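Local structure of dipeptide Epimerase (Enterococcus faecalis V583, 3JVA) at residues B[98-103]-B[264-269]; B[160-165]-B[188-193]; B[211-216]-B[236-241]. The protein belongs to the mandelate racemase/muconate lactonizing enzyme family of the enolase superfamily and holds a magnesium ion in its barrel domain. All coordinates share one frame; numbering follows the deposited sequence.

Interaction 1: B[98-103]-B[264-269]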
loop_
_atom_site.group_PDB
_atom_site.type_symbol
_atom_site.label_atom_id
_atom_site.label_comp_id
_atom_site.label_asym_id
_atom_site.label_seq_id
_atom_site.Cartn_x
_atom_site.Cartn_y
_atom_site.Cartn_z
ATOM N N ALA B 98 -3.006 -5.867 39.183
ATOM C CA ALA B 98 -3.147 -7.143 39.892
ATOM C C ALA B 98 -2.207 -8.212 39.335
ATOM O O ALA B 98 -1.588 -8.955 40.092
ATOM C CB ALA B 98 -4.599 -7.631 39.827
ATOM N N LYS B 99 -2.100 -8.294 38.013
ATOM C CA LYS B 99 -1.215 -9.282 37.401
ATOM C C LYS B 99 0.250 -9.004 37.738
ATOM O O LYS B 99 1.030 -9.928 37.964
ATOM C CB LYS B 99 -1.424 -9.313 35.887
ATOM C CG LYS B 99 -2.835 -9.772 35.519
ATOM C CD LYS B 99 -3.075 -9.856 34.019
ATOM C CE LYS B 99 -4.523 -10.271 33.748
ATOM N NZ LYS B 99 -4.859 -10.322 32.289
ATOM N N ALA B 100 0.627 -7.734 37.775
ATOM C CA ALA B 100 2.003 -7.380 38.109
ATOM C C ALA B 100 2.326 -7.795 39.547
ATOM O O ALA B 100 3.426 -8.270 39.833
ATOM C CB ALA B 100 2.216 -5.873 37.945
ATOM N N ALA B 101 1.369 -7.607 40.448
ATOM C CA ALA B 101 1.584 -7.950 41.851
ATOM C C ALA B 101 1.927 -9.436 41.994
ATOM O O ALA B 101 2.886 -9.801 42.674
ATOM C CB ALA B 101 0.346 -7.598 42.674
ATOM N N ILE B 102 1.155 -10.290 41.333
ATOM C CA ILE B 102 1.403 -11.729 41.387
ATOM C C ILE B 102 2.709 -12.082 40.682
ATOM O O ILE B 102 3.521 -12.852 41.199
ATOM C CB ILE B 102 0.277 -12.526 40.694
ATOM C CG1 ILE B 102 -1.033 -12.395 41.481
ATOM C CG2 ILE B 102 0.689 -13.986 40.541
ATOM C CD1 ILE B 102 -0.986 -12.994 42.887
ATOM N N ASP B 103 2.910 -11.525 39.494
ATOM C CA ASP B 103 4.114 -11.825 38.726
ATOM C C ASP B 103 5.398 -11.440 39.470
ATOM O O ASP B 103 6.322 -12.241 39.577
ATOM C CB ASP B 103 4.065 -11.114 37.375
ATOM C CG ASP B 103 5.039 -9.969 37.299
ATOM O OD1 ASP B 103 4.638 -8.830 37.623
ATOM O OD2 ASP B 103 6.210 -10.213 36.947
ATOM N N LYS B 264 6.125 0.180 31.842
ATOM C CA LYS B 264 5.783 0.330 33.258
ATOM C C LYS B 264 5.177 -1.012 33.652
ATOM O O LYS B 264 4.241 -1.485 33.011
ATOM C CB LYS B 264 4.782 1.455 33.507
ATOM C CG LYS B 264 5.392 2.838 33.348
ATOM C CD LYS B 264 4.397 3.936 33.693
ATOM C CE LYS B 264 4.998 5.310 33.394
ATOM N NZ LYS B 264 4.034 6.411 33.690
ATOM N N LEU B 265 5.717 -1.636 34.691
ATOM C CA LEU B 265 5.198 -2.934 35.113
ATOM C C LEU B 265 3.706 -2.894 35.434
ATOM O O LEU B 265 2.990 -3.873 35.197
ATOM C CB LEU B 265 5.978 -3.460 36.328
ATOM C CG LEU B 265 7.478 -3.701 36.122
ATOM C CD1 LEU B 265 8.058 -4.346 37.368
ATOM C CD2 LEU B 265 7.712 -4.593 34.900
ATOM N N MET B 266 3.230 -1.761 35.953
ATOM C CA MET B 266 1.820 -1.624 36.309
ATOM C C MET B 266 0.907 -1.352 35.109
ATOM O O MET B 266 -0.306 -1.235 35.268
ATOM C CB MET B 266 1.641 -0.533 37.365
ATOM C CG MET B 266 2.462 -0.756 38.640
ATOM S SD MET B 266 2.335 -2.437 39.359
ATOM C CE MET B 266 3.906 -2.505 40.278
ATOM N N LYS B 267 1.505 -1.231 33.923
ATOM C CA LYS B 267 0.760 -1.032 32.679
ATOM C C LYS B 267 0.697 -2.362 31.926
ATOM O O LYS B 267 -0.317 -2.690 31.300
ATOM C CB LYS B 267 1.456 -0.039 31.742
ATOM C CG LYS B 267 1.269 1.434 32.041
ATOM C CD LYS B 267 1.732 2.268 30.838
ATOM C CE LYS B 267 3.186 1.974 30.464
ATOM N NZ LYS B 267 3.640 2.778 29.285
ATOM N N CYS B 268 1.796 -3.115 31.972
ATOM C CA CYS B 268 1.887 -4.378 31.240
ATOM C C CYS B 268 1.563 -5.649 32.013
ATOM O O CYS B 268 1.469 -6.727 31.423
ATOM C CB CYS B 268 3.278 -4.521 30.605
ATOM S SG CYS B 268 4.657 -4.633 31.778
ATOM N N GLY B 269 1.394 -5.537 33.324
ATOM C CA GLY B 269 1.069 -6.719 34.101
ATOM C C GLY B 269 2.259 -7.534 34.571
ATOM O O GLY B 269 2.147 -8.750 34.747
#
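The carbonyl oxygen of L265 accepts the backbone N of G269 at 3.0 Å within its own short helix, and A100 CB packs against the same L265 O at 3.5 Å. This A100 CB also meets M266 SD at 3.7 Å. M266 has CG beside its backbone N (chi1 -57°) and a second bend at chi2 (-49°), which carries the sulfur back toward helix 96-114. G269 takes over where helix 265-268 ends. With a positive phi of 86° and no side chain, it brings its CA within 4.2 Å of A100 CA and its O over the K99-A100 peptide, 3.6 Å from K99 C. The CB of K99 packs against the glycine, while its extended chain runs away to a salt bridge with D89. D103 lies one turn further on. Its CB is near G269 O, and its OD1 comes no closer to that O than 3.8 Å, a van der Waals approach; the carboxylate bonds instead through OD2, which accepts the backbone N of I271, at the start of helix 271-284. The segments thus join a helix of the N-terminal domain to the turn that follows barrel strand 260-263. Between them the fit is van der Waals packing of small groups and carbonyls, without a direct hydrogen bond, while K99 and D103 turn their polar ends to D89 and I271.

Interaction 2: B[160-165]-B[188-193]. With MG (magnesium ion), chain O.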
loop_
_atom_site.group_PDB
_atom_site.type_symbol
_atom_site.label_atom_id
_atom_site.label_comp_id
_atom_site.label_asym_id
_atom_site.label_seq_id
_atom_site.Cartn_x
_atom_site.Cartn_y
_atom_site.Cartn_z
ATOM N N ILE B 160 10.418 16.535 33.877
ATOM C CA ILE B 160 9.351 17.461 34.238
ATOM C C ILE B 160 8.166 17.329 33.296
ATOM O O ILE B 160 8.319 17.029 32.110
ATOM C CB ILE B 160 9.806 18.946 34.225
ATOM C CG1 ILE B 160 10.012 19.425 32.792
ATOM C CG2 ILE B 160 11.083 19.111 35.035
ATOM C CD1 ILE B 160 10.153 20.933 32.670
ATOM N N LYS B 161 6.978 17.557 33.839
ATOM C CA LYS B 161 5.753 17.481 33.062
ATOM C C LYS B 161 5.524 18.791 32.313
ATOM O O LYS B 161 5.787 19.870 32.845
ATOM C CB LYS B 161 4.570 17.203 33.992
ATOM C CG LYS B 161 3.228 17.101 33.285
ATOM C CD LYS B 161 2.114 16.673 34.243
ATOM C CE LYS B 161 1.905 17.691 35.353
ATOM N NZ LYS B 161 0.803 17.298 36.280
ATOM N N VAL B 162 5.067 18.688 31.068
ATOM C CA VAL B 162 4.760 19.867 30.259
ATOM C C VAL B 162 3.366 19.668 29.677
ATOM O O VAL B 162 2.691 18.698 30.011
ATOM C CB VAL B 162 5.780 20.076 29.113
ATOM C CG1 VAL B 162 7.137 20.455 29.693
ATOM C CG2 VAL B 162 5.889 18.816 28.266
ATOM N N GLY B 163 2.939 20.574 28.806
ATOM C CA GLY B 163 1.611 20.471 28.230
ATOM C C GLY B 163 0.610 21.220 29.093
ATOM O O GLY B 163 -0.599 21.048 28.952
ATOM N N THR B 164 1.121 22.056 29.993
ATOM C CA THR B 164 0.282 22.842 30.899
ATOM C C THR B 164 0.087 24.249 30.344
ATOM O O THR B 164 -0.460 25.125 31.017
ATOM C CB THR B 164 0.944 22.984 32.284
ATOM O OG1 THR B 164 2.024 23.925 32.203
ATOM C CG2 THR B 164 1.496 21.649 32.751
ATOM N N GLY B 165 0.534 24.453 29.110
ATOM C CA GLY B 165 0.455 25.759 28.481
ATOM C C GLY B 165 1.877 26.071 28.067
ATOM O O GLY B 165 2.774 26.097 28.909
ATOM N N LEU B 188 11.055 15.528 29.128
ATOM C CA LEU B 188 9.744 16.121 29.313
ATOM C C LEU B 188 8.659 15.083 29.081
ATOM O O LEU B 188 8.816 14.189 28.253
ATOM C CB LEU B 188 9.541 17.277 28.330
ATOM C CG LEU B 188 10.679 18.295 28.246
ATOM C CD1 LEU B 188 10.245 19.445 27.356
ATOM C CD2 LEU B 188 11.047 18.790 29.645
ATOM N N ASP B 189 7.573 15.187 29.837
ATOM C CA ASP B 189 6.450 14.282 29.647
ATOM C C ASP B 189 5.273 15.183 29.329
ATOM O O ASP B 189 4.798 15.909 30.202
ATOM C CB ASP B 189 6.151 13.475 30.911
ATOM C CG ASP B 189 5.186 12.340 30.646
ATOM O OD1 ASP B 189 4.301 12.519 29.782
ATOM O OD2 ASP B 189 5.313 11.277 31.293
ATOM N N ALA B 190 4.805 15.143 28.082
ATOM C CA ALA B 190 3.694 15.990 27.656
ATOM C C ALA B 190 2.318 15.450 28.036
ATOM O O ALA B 190 1.302 16.090 27.777
ATOM C CB ALA B 190 3.768 16.222 26.141
ATOM N N ASN B 191 2.294 14.270 28.648
ATOM C CA ASN B 191 1.054 13.643 29.093
ATOM C C ASN B 191 -0.167 13.813 28.189
ATOM O O ASN B 191 -1.207 14.316 28.628
ATOM C CB ASN B 191 0.724 14.120 30.512
ATOM C CG ASN B 191 1.682 13.555 31.551
ATOM O OD1 ASN B 191 1.737 12.342 31.771
ATOM N ND2 ASN B 191 2.445 14.431 32.188
ATOM N N GLN B 192 -0.025 13.392 26.934
ATOM C CA GLN B 192 -1.097 13.435 25.932
ATOM C C GLN B 192 -1.771 14.797 25.795
ATOM O O GLN B 192 -2.941 14.883 25.418
ATOM C CB GLN B 192 -2.168 12.393 26.282
ATOM C CG GLN B 192 -1.629 11.029 26.651
ATOM C CD GLN B 192 -2.719 10.093 27.146
ATOM O OE1 GLN B 192 -3.581 9.660 26.377
ATOM N NE2 GLN B 192 -2.692 9.786 28.438
ATOM N N ALA B 193 -1.022 15.860 26.050
ATOM C CA ALA B 193 -1.581 17.206 26.015
ATOM C C ALA B 193 -1.921 17.851 24.678
ATOM O O ALA B 193 -2.860 18.644 24.605
ATOM C CB ALA B 193 -0.658 18.146 26.797
HETATM MG MG MG O . 4.748 9.312 30.926
HETATM O O HOH W 1 3.632 9.964 29.307
HETATM O O HOH W 2 3.042 9.493 32.053
HETATM O O HOH W 3 5.586 8.770 32.830
#
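I160 and L188 pack tightly side by side, with CG1 of I160 only 3.4 Å from CD2 of L188. The isoleucine holds CG1 between its backbone N and carbonyl carbon (chi1 72°), which turns that branch onto the leucine; helix 166-180, the crossover between these parallel strands, lies against I160. Two backbone bonds fix the register: D189 N to I160 O, and the straighter V162 N to D189 O at 2.9 Å (170°). V162 CG2 then rests on A190 CA at 3.6 Å. Toward solvent the contact thins, and there A193 CB touches G163 CA at 3.6 Å. D189 points to the other face of the sheet from L188, and its carboxylate is held at both oxygens. OD2 binds the magnesium ion at 2.1 Å, whereas OD1 accepts the backbone N of N191 on its anti side at 2.9 Å, closing an Asx turn, and accepts a hydrogen bond from metal-bound water 1 at 2.7 Å. Metal, turn and water together should restrict rotation of this carboxylate, so that the strand end presents a preset ligand to the metal.

Interaction 3: B[211-216]-B[236-241]; sequences IELVEQ and TIMADE. With MG (magnesium ion), chain O.
Two adjacent parallel strands of the enolase-type barrel, 213-215 and 236-239, carry magnesium ligands at their C-terminal ends. E215 gives OE2 and D240 gives OD2 to the ion, the latter at 2.0 Å. Their carboxylate planes are 42° apart, and E215 OE2 and D240 OD2 approach to 2.5 Å because they share the metal, not a hydrogen bond. D189 and three waters complete the coordination. E241 forms a second shell: its OE1 accepts from water 1 at 2.8 Å and its OE2 from water 2. The side-chain amide of Q216 holds the backbone at D240. With CG anti to the backbone N and a bend at chi2 (69°), it offers OE1 in its own carbonyl plane to D240 N at 2.9 Å, while NE2 donates to V218 O and S242 OG. K267 NZ makes a salt bridge with D240 OD1. The backbones are joined by V214 N to T236 O, M238 N to V214 O and a short Q216 N to M238 O bond of 2.7 Å. On the metal-facing side M238 lies alongside E215, and its CE touches both E215 CG and L213 CD1, the latter at a tight 3.5 Å. The opposite face presents V214 and I237, with I237 reaching helix 223-232. At the N-terminal end, waters 4 and 5 bridge E212 O to T236. Acidic ligands placed on successive strand ends of the barrel are the hallmark of the metal site in the enolase superfamily.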
loop_
_atom_site.group_PDB
_atom_site.type_symbol
_atom_site.label_atom_id
_atom_site.label_comp_id
_atom_site.label_asym_id
_atom_site.label_seq_id
_atom_site.Cartn_x
_atom_site.Cartn_y
_atom_site.Cartn_z
ATOM N N ILE B 211 16.485 19.444 24.724
ATOM C CA ILE B 211 15.639 18.448 25.364
ATOM C C ILE B 211 16.079 17.058 24.943
ATOM O O ILE B 211 16.287 16.808 23.760
ATOM C CB ILE B 211 14.170 18.661 24.971
ATOM C CG1 ILE B 211 13.733 20.065 25.389
ATOM C CG2 ILE B 211 13.288 17.605 25.620
ATOM C CD1 ILE B 211 13.995 20.380 26.854
ATOM N N GLU B 212 16.241 16.157 25.909
ATOM C CA GLU B 212 16.658 14.798 25.589
ATOM C C GLU B 212 15.549 14.035 24.868
ATOM O O GLU B 212 15.807 13.301 23.907
ATOM C CB GLU B 212 17.039 14.022 26.850
ATOM C CG GLU B 212 17.436 12.591 26.529
ATOM C CD GLU B 212 17.391 11.679 27.730
ATOM O OE1 GLU B 212 16.592 11.945 28.648
ATOM O OE2 GLU B 212 18.140 10.686 27.744
ATOM N N LEU B 213 14.319 14.193 25.347
ATOM C CA LEU B 213 13.179 13.524 24.736
ATOM C C LEU B 213 11.853 14.053 25.251
ATOM O O LEU B 213 11.782 14.683 26.311
ATOM C CB LEU B 213 13.257 12.013 24.992
ATOM C CG LEU B 213 13.164 11.562 26.456
ATOM C CD1 LEU B 213 11.700 11.557 26.920
ATOM C CD2 LEU B 213 13.755 10.164 26.591
ATOM N N VAL B 214 10.799 13.795 24.485
ATOM C CA VAL B 214 9.457 14.197 24.867
ATOM C C VAL B 214 8.585 12.953 24.855
ATOM O O VAL B 214 8.483 12.253 23.847
ATOM C CB VAL B 214 8.865 15.234 23.908
ATOM C CG1 VAL B 214 7.418 15.518 24.290
ATOM C CG2 VAL B 214 9.687 16.514 23.968
ATOM N N GLU B 215 7.965 12.707 25.997
ATOM C CA GLU B 215 7.109 11.557 26.215
ATOM C C GLU B 215 5.654 11.831 25.846
ATOM O O GLU B 215 5.111 12.884 26.178
ATOM C CB GLU B 215 7.196 11.184 27.693
ATOM C CG GLU B 215 6.849 9.776 28.040
ATOM C CD GLU B 215 7.087 9.500 29.512
ATOM O OE1 GLU B 215 8.112 9.974 30.061
ATOM O OE2 GLU B 215 6.256 8.807 30.117
ATOM N N GLN B 216 5.041 10.871 25.156
ATOM C CA GLN B 216 3.632 10.912 24.762
ATOM C C GLN B 216 3.032 12.300 24.515
ATOM O O GLN B 216 2.214 12.778 25.295
ATOM C CB GLN B 216 2.811 10.194 25.839
ATOM C CG GLN B 216 1.412 9.782 25.422
ATOM C CD GLN B 216 1.422 8.666 24.404
ATOM O OE1 GLN B 216 2.152 7.679 24.552
ATOM N NE2 GLN B 216 0.611 8.808 23.363
ATOM N N THR B 236 13.796 13.372 20.239
ATOM C CA THR B 236 13.419 11.976 20.460
ATOM C C THR B 236 12.012 11.920 21.053
ATOM O O THR B 236 11.729 12.575 22.055
ATOM C CB THR B 236 14.397 11.298 21.442
ATOM O OG1 THR B 236 15.699 11.226 20.843
ATOM C CG2 THR B 236 13.913 9.895 21.810
ATOM N N ILE B 237 11.135 11.135 20.431
ATOM C CA ILE B 237 9.760 10.993 20.903
ATOM C C ILE B 237 9.569 9.605 21.503
ATOM O O ILE B 237 9.935 8.603 20.888
ATOM C CB ILE B 237 8.747 11.169 19.756
ATOM C CG1 ILE B 237 8.879 12.575 19.159
ATOM C CG2 ILE B 237 7.335 10.958 20.273
ATOM C CD1 ILE B 237 8.619 13.685 20.160
ATOM N N MET B 238 8.996 9.560 22.699
ATOM C CA MET B 238 8.773 8.300 23.399
ATOM C C MET B 238 7.303 8.035 23.671
ATOM O O MET B 238 6.555 8.929 24.071
ATOM C CB MET B 238 9.547 8.305 24.727
ATOM C CG MET B 238 9.247 7.136 25.657
ATOM S SD MET B 238 10.325 7.168 27.125
ATOM C CE MET B 238 9.930 8.722 27.803
ATOM N N ALA B 239 6.885 6.797 23.441
ATOM C CA ALA B 239 5.506 6.423 23.706
ATOM C C ALA B 239 5.414 5.924 25.147
ATOM O O ALA B 239 6.287 5.201 25.612
ATOM C CB ALA B 239 5.060 5.313 22.748
ATOM N N ASP B 240 4.374 6.342 25.856
ATOM C CA ASP B 240 4.150 5.882 27.221
ATOM C C ASP B 240 2.758 5.250 27.231
ATOM O O ASP B 240 2.626 4.042 27.041
ATOM C CB ASP B 240 4.211 7.034 28.231
ATOM C CG ASP B 240 4.038 6.560 29.680
ATOM O OD1 ASP B 240 3.642 5.396 29.894
ATOM O OD2 ASP B 240 4.290 7.350 30.611
ATOM N N GLU B 241 1.727 6.070 27.421
ATOM C CA GLU B 241 0.356 5.577 27.461
ATOM C C GLU B 241 -0.060 4.802 26.203
ATOM O O GLU B 241 -0.961 3.965 26.269
ATOM C CB GLU B 241 -0.627 6.735 27.714
ATOM C CG GLU B 241 -0.657 7.283 29.155
ATOM C CD GLU B 241 0.588 8.076 29.553
ATOM O OE1 GLU B 241 1.339 8.528 28.660
ATOM O OE2 GLU B 241 0.804 8.266 30.772
HETATM MG MG MG O . 4.748 9.312 30.926
HETATM O O HOH W 4 16.236 14.794 21.535
HETATM O O HOH W 5 17.936 11.912 22.823
HETATM O O HOH W 2 3.042 9.493 32.053
HETATM O O HOH W 1 3.632 9.964 29.307
HETATM O O HOH W 3 5.586 8.770 32.830
#

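In the fold
Interactions 2 and 3 belong to the parallel strands of the barrel sheet, where strands 185-189 and 213-215 are neighbours, and they share the magnesium ion and its three waters; their centres lie about 10 Å apart. Interaction 3 is buried, whereas interaction 2 is only partly so and opens to solvent past its strands. Interaction 1 is also buried but lies across the centre of the chain, where a helix of the N-terminal domain meets the barrel through van der Waals contact of small side chains and carbonyls, over a smaller area than either barrel contact. It is still tied to the metal site, since K267 of its 264-269 segment reaches D240 of interaction 3. Backbone bonds and metal coordination thus mark the barrel contacts.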